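Local coordinates for protein glutaminase 1 (Escherichia coli, PDB 1U60) that catalyses the hydrolysis of L-glutamine to L-glutamate and ammonium, as a glutaminase of the beta-lactamase clan, at residues A[114-119]-A[239-244]; A[65-70]-A[257-262]; A[89-94]-A[235-240]. All blocks are in the same frame, centred on the assembly; numbering follows the deposited sequence. Where two conformers were deposited one is given.

Interaction 1 of 3, residues A[114-119]-A[239-244]; sequences PLVNAG and MMEGLY
Leu115 and Val116 meet Glu241 and Tyr244 where helix 231-241 gives way to a type I beta turn from Glu241 to Tyr244. The Glu241 side chain leaves with CG anti to its backbone N (chi1 -171°) and bends at chi2, so that it crosses Val116 obliquely: OE2 comes to 3.4 Å from Val116 CG1, while OE1 accepts a hydrogen bond from Thr94 N. On the other branch of the contact, Leu115 drops CD1 to 4.1 Å from Gly242 CA. The Tyr244 ring presents an edge to Val116 CA, and its CE1 lies 3.4 Å from Leu115 O. Above one face of that ring, toward its rim, a single water joins the two backbones, donating to Leu115 O (2.9 Å) and to Glu241 O (2.7 Å). Beyond the ring, the Tyr244 hydroxyl hydrogen-bonds with Ser66, Lys69 and Lys259, and Lys69 also holds Leu115 O and Asn117 OD1; Asn117 and Tyr244 are both predicted to bind substrate. Val116 occupies the N-cap position of helix 117-126, whose start packs on helix 166-178, whereas Leu115 leans on helix 231-241 and Gly242 bonds through its backbone to Ser260 of strand 258-260.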
loop_
_atom_site.group_PDB
_atom_site.type_symbol
_atom_site.label_atom_id
_atom_site.label_comp_id
_atom_site.label_asym_id
_atom_site.label_seq_id
_atom_site.Cartn_x
_atom_site.Cartn_y
_atom_site.Cartn_z
ATOM N N PRO A 114 5.291 -11.270 -3.719
ATOM C CA PRO A 114 6.398 -12.079 -3.134
ATOM C C PRO A 114 6.289 -12.249 -1.632
ATOM O O PRO A 114 7.059 -12.975 -1.057
ATOM C CB PRO A 114 7.664 -11.258 -3.404
ATOM C CG PRO A 114 7.210 -9.952 -3.993
ATOM C CD PRO A 114 5.757 -9.996 -4.290
ATOM N N LEU A 115 5.344 -11.563 -1.008
ATOM C CA LEU A 115 5.174 -11.618 0.442
ATOM C C LEU A 115 4.035 -12.478 0.960
ATOM O O LEU A 115 3.876 -12.549 2.147
ATOM C CB LEU A 115 5.159 -10.217 1.057
ATOM C CG LEU A 115 6.286 -9.286 0.669
ATOM C CD1 LEU A 115 6.200 -7.958 1.436
ATOM C CD2 LEU A 115 7.693 -9.928 0.897
ATOM N N VAL A 116 3.210 -13.080 0.083
ATOM C CA VAL A 116 2.358 -14.172 0.528
ATOM C C VAL A 116 3.122 -15.482 0.302
ATOM O O VAL A 116 4.131 -15.481 -0.371
ATOM C CB VAL A 116 0.987 -14.179 -0.121
ATOM C CG1 VAL A 116 0.288 -12.831 0.174
ATOM C CG2 VAL A 116 1.085 -14.498 -1.616
ATOM N N ASN A 117 2.704 -16.564 0.925
ATOM C CA ASN A 117 3.525 -17.794 0.846
ATOM C C ASN A 117 3.790 -18.249 -0.619
ATOM O O ASN A 117 4.877 -18.645 -0.983
ATOM C CB ASN A 117 2.857 -18.941 1.622
ATOM C CG ASN A 117 3.085 -18.871 3.124
ATOM O OD1 ASN A 117 3.299 -17.811 3.713
ATOM N ND2 ASN A 117 2.938 -20.038 3.785
ATOM N N ALA A 118 2.754 -18.200 -1.445
ATOM C CA ALA A 118 2.869 -18.663 -2.822
ATOM C C ALA A 118 3.900 -17.788 -3.568
ATOM O O ALA A 118 4.800 -18.298 -4.219
ATOM C CB ALA A 118 1.457 -18.596 -3.509
ATOM N N GLY A 119 3.783 -16.467 -3.438
ATOM C CA GLY A 119 4.747 -15.600 -4.070
ATOM C C GLY A 119 6.159 -15.782 -3.555
ATOM O O GLY A 119 7.120 -15.632 -4.296
ATOM N N MET A 239 4.705 -2.440 1.923
ATOM C CA MET A 239 3.546 -1.599 2.240
ATOM C C MET A 239 2.281 -2.329 1.810
ATOM O O MET A 239 1.263 -2.204 2.479
ATOM C CB MET A 239 3.625 -0.239 1.539
ATOM C CG MET A 239 2.547 0.788 1.977
ATOM S SD MET A 239 2.687 1.430 3.567
ATOM C CE MET A 239 4.131 2.145 3.551
ATOM N N MET A 240 2.323 -3.063 0.697
ATOM C CA MET A 240 1.087 -3.627 0.186
ATOM C C MET A 240 0.640 -4.902 0.913
ATOM O O MET A 240 -0.537 -5.178 1.014
ATOM C CB MET A 240 1.195 -3.877 -1.309
ATOM C CG MET A 240 1.563 -2.656 -2.130
ATOM S SD MET A 240 0.533 -1.202 -2.009
ATOM C CE MET A 240 -1.102 -1.927 -2.492
ATOM N N GLU A 241 1.573 -5.669 1.437
ATOM C CA GLU A 241 1.265 -7.033 1.897
ATOM C C GLU A 241 2.043 -7.535 3.124
ATOM O O GLU A 241 1.799 -8.643 3.575
ATOM C CB GLU A 241 1.550 -7.973 0.709
ATOM C CG GLU A 241 1.127 -9.407 0.813
ATOM C CD GLU A 241 -0.383 -9.577 0.954
ATOM O OE1 GLU A 241 -1.124 -9.158 0.027
ATOM O OE2 GLU A 241 -0.829 -10.185 1.948
ATOM N N GLY A 242 2.959 -6.736 3.668
ATOM C CA GLY A 242 3.895 -7.207 4.686
ATOM C C GLY A 242 3.276 -7.673 5.999
ATOM O O GLY A 242 3.883 -8.441 6.726
ATOM N N LEU A 243 2.091 -7.145 6.321
ATOM C CA LEU A 243 1.312 -7.614 7.490
ATOM C C LEU A 243 0.050 -8.376 7.074
ATOM O O LEU A 243 -0.964 -8.384 7.811
ATOM C CB LEU A 243 0.994 -6.456 8.438
ATOM C CG LEU A 243 2.160 -6.193 9.400
ATOM C CD1 LEU A 243 3.254 -5.328 8.755
ATOM C CD2 LEU A 243 1.684 -5.546 10.642
ATOM N N TYR A 244 0.088 -8.950 5.877
ATOM C CA TYR A 244 -0.982 -9.815 5.358
ATOM C C TYR A 244 -2.265 -8.983 5.203
ATOM O O TYR A 244 -2.216 -7.874 4.654
ATOM C CB TYR A 244 -1.100 -11.116 6.167
ATOM C CG TYR A 244 0.245 -11.854 6.102
ATOM C CD1 TYR A 244 0.612 -12.511 4.954
ATOM C CD2 TYR A 244 1.195 -11.699 7.101
ATOM C CE1 TYR A 244 1.879 -13.129 4.832
ATOM C CE2 TYR A 244 2.459 -12.285 6.987
ATOM C CZ TYR A 244 2.789 -12.978 5.825
ATOM O OH TYR A 244 4.050 -13.549 5.749
HETATM O O HOH W 1 3.788 -10.428 4.143
#

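Interaction 2 of 3, residues A[65-70]-A[257-262]; sequences ESISKV and PGKSGV
Ser66 and Lys259 meet at the carbonyl of Ser260. Lys259 bends at chi2 and again at chi4 (both 78°), curling NZ back on its own strand to donate to Ser260 O at 2.7 Å, in the carbonyl plane with a C=O...N angle of 149°. Ser66 OG lies 3.1 Å from the same Ser260 O, at best a weak hydrogen bond, since its one proton has another acceptor within reach; its stronger partner is Tyr244 OH, which Lys69 and Lys259 also reach. A water is gripped by two backbone N-H groups, Ser66 N at 3.0 Å and Val262 N at 2.8 Å. Ser66-Ile67-Ser68-Lys69 and Lys259-Ser260-Gly261 match the SxxK and KTG-type motifs of the beta-lactamase clan, in whose members the serine is the nucleophile and the equivalent pair of amides forms the oxyanion hole; the water probably occupies that site here. Packing does the rest. Ile67 CG1 presses on the strand backbone, 3.5 Å from Ser260 C and close to Gly261 N, where glycine has no side chain in the way. Val70 and the aliphatic part of Lys259 run past each other in opposite directions, Val70 CG2 to Lys259 CG being 3.7 Å, and Lys69 crosses Lys259 at about a right angle. At the far end Glu65 CG meets Val262 CG2 at 3.7 Å, obliquely, with the Glu65 carboxylate beside that of Glu161, another predicted substrate residue.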
loop_
_atom_site.group_PDB
_atom_site.type_symbol
_atom_site.label_atom_id
_atom_site.label_comp_id
_atom_site.label_asym_id
_atom_site.label_seq_id
_atom_site.Cartn_x
_atom_site.Cartn_y
_atom_site.Cartn_z
ATOM N N GLU A 65 11.048 -16.784 10.250
ATOM C CA GLU A 65 9.872 -17.221 9.555
ATOM C C GLU A 65 9.587 -16.334 8.340
ATOM O O GLU A 65 10.508 -16.053 7.590
ATOM C CB GLU A 65 8.721 -17.331 10.565
ATOM C CG GLU A 65 8.988 -18.430 11.613
ATOM C CD GLU A 65 8.805 -19.832 11.047
ATOM O OE1 GLU A 65 8.375 -19.979 9.862
ATOM O OE2 GLU A 65 9.048 -20.788 11.796
ATOM N N SER A 66 8.363 -15.805 8.179
ATOM C CA SER A 66 8.045 -15.185 6.891
ATOM C C SER A 66 8.742 -13.828 6.733
ATOM O O SER A 66 8.729 -13.228 5.653
ATOM C CB SER A 66 6.539 -15.090 6.637
ATOM O OG SER A 66 6.049 -14.214 7.547
ATOM N N ILE A 67 9.412 -13.316 7.746
ATOM C CA ILE A 67 10.224 -12.136 7.493
ATOM C C ILE A 67 11.318 -12.433 6.460
ATOM O O ILE A 67 11.779 -11.511 5.734
ATOM C CB ILE A 67 10.792 -11.513 8.837
ATOM C CG1 ILE A 67 9.633 -11.057 9.765
ATOM C CG2 ILE A 67 11.682 -10.351 8.520
ATOM C CD1 ILE A 67 10.058 -10.743 11.146
ATOM N N SER A 68 11.736 -13.704 6.381
ATOM C CA SER A 68 12.661 -14.165 5.347
ATOM C C SER A 68 12.232 -13.778 3.912
ATOM O O SER A 68 13.098 -13.614 3.051
ATOM C CB SER A 68 12.787 -15.680 5.431
ATOM O OG SER A 68 11.602 -16.314 5.010
ATOM N N LYS A 69 10.926 -13.566 3.685
ATOM C CA LYS A 69 10.389 -13.190 2.364
ATOM C C LYS A 69 11.028 -11.891 1.866
ATOM O O LYS A 69 11.265 -11.718 0.660
ATOM C CB LYS A 69 8.871 -13.095 2.370
ATOM C CG LYS A 69 8.184 -14.380 2.826
ATOM C CD LYS A 69 6.658 -14.131 2.936
ATOM C CE LYS A 69 5.886 -15.412 3.203
ATOM N NZ LYS A 69 4.455 -15.033 3.552
ATOM N N VAL A 70 11.359 -10.989 2.804
ATOM C CA VAL A 70 11.901 -9.676 2.422
ATOM C C VAL A 70 13.321 -9.916 1.898
ATOM O O VAL A 70 13.752 -9.303 0.899
ATOM C CB VAL A 70 11.878 -8.702 3.614
ATOM C CG1 VAL A 70 12.665 -7.442 3.298
ATOM C CG2 VAL A 70 10.467 -8.391 4.013
ATOM N N PRO A 257 6.389 1.158 5.813
ATOM C CA PRO A 257 6.487 -0.217 5.264
ATOM C C PRO A 257 6.959 -1.183 6.305
ATOM O O PRO A 257 7.942 -0.915 6.970
ATOM C CB PRO A 257 7.508 -0.105 4.134
ATOM C CG PRO A 257 8.075 1.279 4.234
ATOM C CD PRO A 257 7.281 2.108 5.124
ATOM N N GLY A 258 6.263 -2.302 6.420
ATOM C CA GLY A 258 6.533 -3.236 7.511
ATOM C C GLY A 258 6.448 -4.684 7.064
ATOM O O GLY A 258 6.049 -5.014 5.945
ATOM N N LYS A 259 6.832 -5.555 7.991
ATOM C CA LYS A 259 6.742 -6.999 7.787
ATOM C C LYS A 259 6.630 -7.702 9.111
ATOM O O LYS A 259 7.355 -7.378 10.054
ATOM C CB LYS A 259 7.964 -7.515 7.049
ATOM C CG LYS A 259 7.934 -8.985 6.661
ATOM C CD LYS A 259 7.079 -9.273 5.443
ATOM C CE LYS A 259 6.630 -10.722 5.303
ATOM N NZ LYS A 259 5.495 -11.140 6.185
ATOM N N SER A 260 5.782 -8.708 9.167
ATOM C CA SER A 260 5.650 -9.541 10.334
ATOM C C SER A 260 6.102 -10.979 10.010
ATOM O O SER A 260 6.190 -11.391 8.799
ATOM C CB SER A 260 4.210 -9.618 10.757
ATOM O OG SER A 260 3.465 -10.327 9.766
ATOM N N GLY A 261 6.362 -11.737 11.078
ATOM C CA GLY A 261 6.610 -13.195 11.004
ATOM C C GLY A 261 6.013 -13.911 12.206
ATOM O O GLY A 261 5.814 -13.294 13.232
ATOM N N VAL A 262 5.788 -15.215 12.099
ATOM C CA VAL A 262 5.133 -15.975 13.208
ATOM C C VAL A 262 6.044 -16.277 14.420
ATOM O O VAL A 262 5.562 -16.734 15.455
ATOM C CB VAL A 262 4.414 -17.289 12.708
ATOM C CG1 VAL A 262 3.327 -16.920 11.718
ATOM C CG2 VAL A 262 5.378 -18.291 12.138
HETATM O O HOH W 2 5.713 -16.310 9.479
#

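Interaction 3 of 3, residues A[89-94]-A[235-240]; sequences IGADPT and LAEMMM
Gly90, Ala91 and Pro93 lie along Glu237 and Met240, an irregular loop running beside one side of helix 231-241. The backbones come close at two places: Ala91 CA is 6.1 Å from Glu237 CA, and Pro93 CA is 5.6 Å from Met240 CA, nearly one turn further on. Ile89 is the first residue to leave helical angles after helix 82-88, and Gly90 follows with phi 123°, psi 169°, a conformation in which a beta carbon would be jammed against the preceding carbonyl oxygen. In the fold, the loop connects helices 82-88 and 101-106, in the helical part of this beta-lactamase-like enzyme, while helix 231-241 turns Met238 the other way, onto Leu267 and Val269 of the five-stranded antiparallel sheet; the helix therefore stands between sheet and loop.

Among the side chains, Glu237 carries the polar half of the contact. Its chain bends at chi2 (-81°) and brings the carboxylate up to the loop backbone, where OE2 sits 2.8 Å from Gly90 O. Two oxygens this near suggest that the buried acid holds a proton and gives it to the carbonyl. The other oxygen, OE1, rests 3.2 Å from Ala91 CA, and Ala91 CB lies 3.8 Å from OE2. Toward Pro93 and Met240 the contact turns apolar. In the conformer given, Met240, bent at both chi2 and chi3, crosses Pro93 obliquely and puts CE 3.7 Å from Pro93 CD; with a second conformer deposited, this part of the packing is less certain. Pro93 CB also touches Met240 O at 3.5 Å. The Asp92 side chain starts away from the helix, and OD1 accepts a hydrogen bond from the backbone N of Asp249 of the second subunit. Tyr252 of the second subunit packs against Glu237.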
loop_
_atom_site.group_PDB
_atom_site.type_symbol
_atom_site.label_atom_id
_atom_site.label_comp_id
_atom_site.label_asym_id
_atom_site.label_seq_id
_atom_site.Cartn_x
_atom_site.Cartn_y
_atom_site.Cartn_z
ATOM N N ILE A 89 6.411 -12.742 -10.495
ATOM C CA ILE A 89 5.907 -12.888 -9.138
ATOM C C ILE A 89 4.725 -11.951 -8.971
ATOM O O ILE A 89 3.636 -12.424 -8.668
ATOM C CB ILE A 89 6.970 -12.592 -8.051
ATOM C CG1 ILE A 89 8.296 -13.307 -8.343
ATOM C CG2 ILE A 89 6.438 -12.977 -6.660
ATOM C CD1 ILE A 89 8.199 -14.830 -8.236
ATOM N N GLY A 90 4.956 -10.649 -9.140
ATOM C CA GLY A 90 3.900 -9.662 -8.984
ATOM C C GLY A 90 4.224 -8.612 -7.961
ATOM O O GLY A 90 5.168 -8.735 -7.218
ATOM N N ALA A 91 3.415 -7.567 -7.930
ATOM C CA ALA A 91 3.544 -6.454 -7.012
ATOM C C ALA A 91 2.199 -6.093 -6.326
ATOM O O ALA A 91 2.098 -5.040 -5.739
ATOM C CB ALA A 91 4.082 -5.241 -7.795
ATOM N N ASP A 92 1.197 -6.982 -6.355
ATOM C CA ASP A 92 -0.154 -6.611 -5.880
ATOM C C ASP A 92 -0.609 -7.409 -4.656
ATOM O O ASP A 92 -0.263 -8.588 -4.545
ATOM C CB ASP A 92 -1.188 -6.788 -6.992
ATOM C CG ASP A 92 -0.980 -5.834 -8.117
ATOM O OD1 ASP A 92 -0.815 -4.607 -7.824
ATOM O OD2 ASP A 92 -0.928 -6.222 -9.305
ATOM N N PRO A 93 -1.339 -6.766 -3.735
ATOM C CA PRO A 93 -1.934 -7.480 -2.597
ATOM C C PRO A 93 -3.043 -8.437 -3.075
ATOM O O PRO A 93 -3.682 -8.220 -4.126
ATOM C CB PRO A 93 -2.451 -6.361 -1.715
ATOM C CG PRO A 93 -2.822 -5.311 -2.651
ATOM C CD PRO A 93 -1.665 -5.337 -3.680
ATOM N N THR A 94 -3.185 -9.556 -2.360
ATOM C CA THR A 94 -4.192 -10.557 -2.711
ATOM C C THR A 94 -5.573 -10.394 -2.110
ATOM O O THR A 94 -6.503 -11.009 -2.599
ATOM C CB THR A 94 -3.742 -11.923 -2.336
ATOM O OG1 THR A 94 -3.566 -11.970 -0.923
ATOM C CG2 THR A 94 -2.397 -12.223 -2.972
ATOM N N LEU A 235 10.314 -2.042 -0.392
ATOM C CA LEU A 235 9.433 -1.310 0.515
ATOM C C LEU A 235 7.998 -1.181 0.016
ATOM O O LEU A 235 7.066 -1.244 0.823
ATOM C CB LEU A 235 10.027 0.084 0.794
ATOM C CG LEU A 235 11.416 0.112 1.478
ATOM C CD1 LEU A 235 11.829 1.489 1.825
ATOM C CD2 LEU A 235 11.475 -0.792 2.741
ATOM N N ALA A 236 7.815 -1.033 -1.297
ATOM C CA ALA A 236 6.485 -0.990 -1.874
ATOM C C ALA A 236 5.778 -2.315 -1.630
ATOM O O ALA A 236 4.608 -2.339 -1.194
ATOM C CB ALA A 236 6.534 -0.709 -3.355
ATOM N N GLU A 237 6.480 -3.413 -1.871
ATOM C CA GLU A 237 5.889 -4.730 -1.648
ATOM C C GLU A 237 5.490 -4.899 -0.177
ATOM O O GLU A 237 4.385 -5.427 0.108
ATOM C CB GLU A 237 6.853 -5.845 -2.070
ATOM C CG GLU A 237 7.191 -5.921 -3.596
ATOM C CD GLU A 237 6.210 -6.602 -4.503
ATOM O OE1 GLU A 237 4.999 -6.755 -4.152
ATOM O OE2 GLU A 237 6.669 -6.987 -5.652
ATOM N N MET A 238 6.358 -4.458 0.731
ATOM C CA MET A 238 6.067 -4.496 2.156
ATOM C C MET A 238 4.814 -3.647 2.471
ATOM O O MET A 238 3.946 -4.107 3.221
ATOM C CB MET A 238 7.252 -4.000 2.972
ATOM C CG MET A 238 8.422 -5.028 3.017
ATOM S SD MET A 238 9.969 -4.324 3.615
ATOM C CE MET A 238 9.563 -3.983 5.329
ATOM N N MET A 239 4.705 -2.440 1.923
ATOM C CA MET A 239 3.546 -1.599 2.240
ATOM C C MET A 239 2.281 -2.329 1.810
ATOM O O MET A 239 1.263 -2.204 2.479
ATOM C CB MET A 239 3.625 -0.239 1.539
ATOM C CG MET A 239 2.547 0.788 1.977
ATOM S SD MET A 239 2.687 1.430 3.567
ATOM C CE MET A 239 4.131 2.145 3.551
ATOM N N MET A 240 2.323 -3.063 0.697
ATOM C CA MET A 240 1.087 -3.627 0.186
ATOM C C MET A 240 0.640 -4.902 0.913
ATOM O O MET A 240 -0.537 -5.178 1.014
ATOM C CB MET A 240 1.195 -3.877 -1.309
ATOM C CG MET A 240 1.563 -2.656 -2.130
ATOM S SD MET A 240 0.533 -1.202 -2.009
ATOM C CE MET A 240 -1.102 -1.927 -2.492
#

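How the interactions relate
All three contacts are buried, but at different depths: from the centre of the contact to the centre of the chain is about 2 Å for interaction 2, about 9 Å for interaction 1 and about 13 Å for interaction 3. The second subunit lies within reach of most of interaction 3, and of only a residue or two of interactions 1 and 2. Interactions 1 and 3 share helix 231-241, and Glu241 ties them together. Interaction 2 brings in the edge strand of the sheet and the start of helix 68-80, and meets interaction 1 through the Tyr244 hydroxyl. The chemistry follows: mixed polar and apolar, each with one bridging water, at the predicted substrate site in 1 and 2, a probable acid-carbonyl pair with proline-methionine packing in 3.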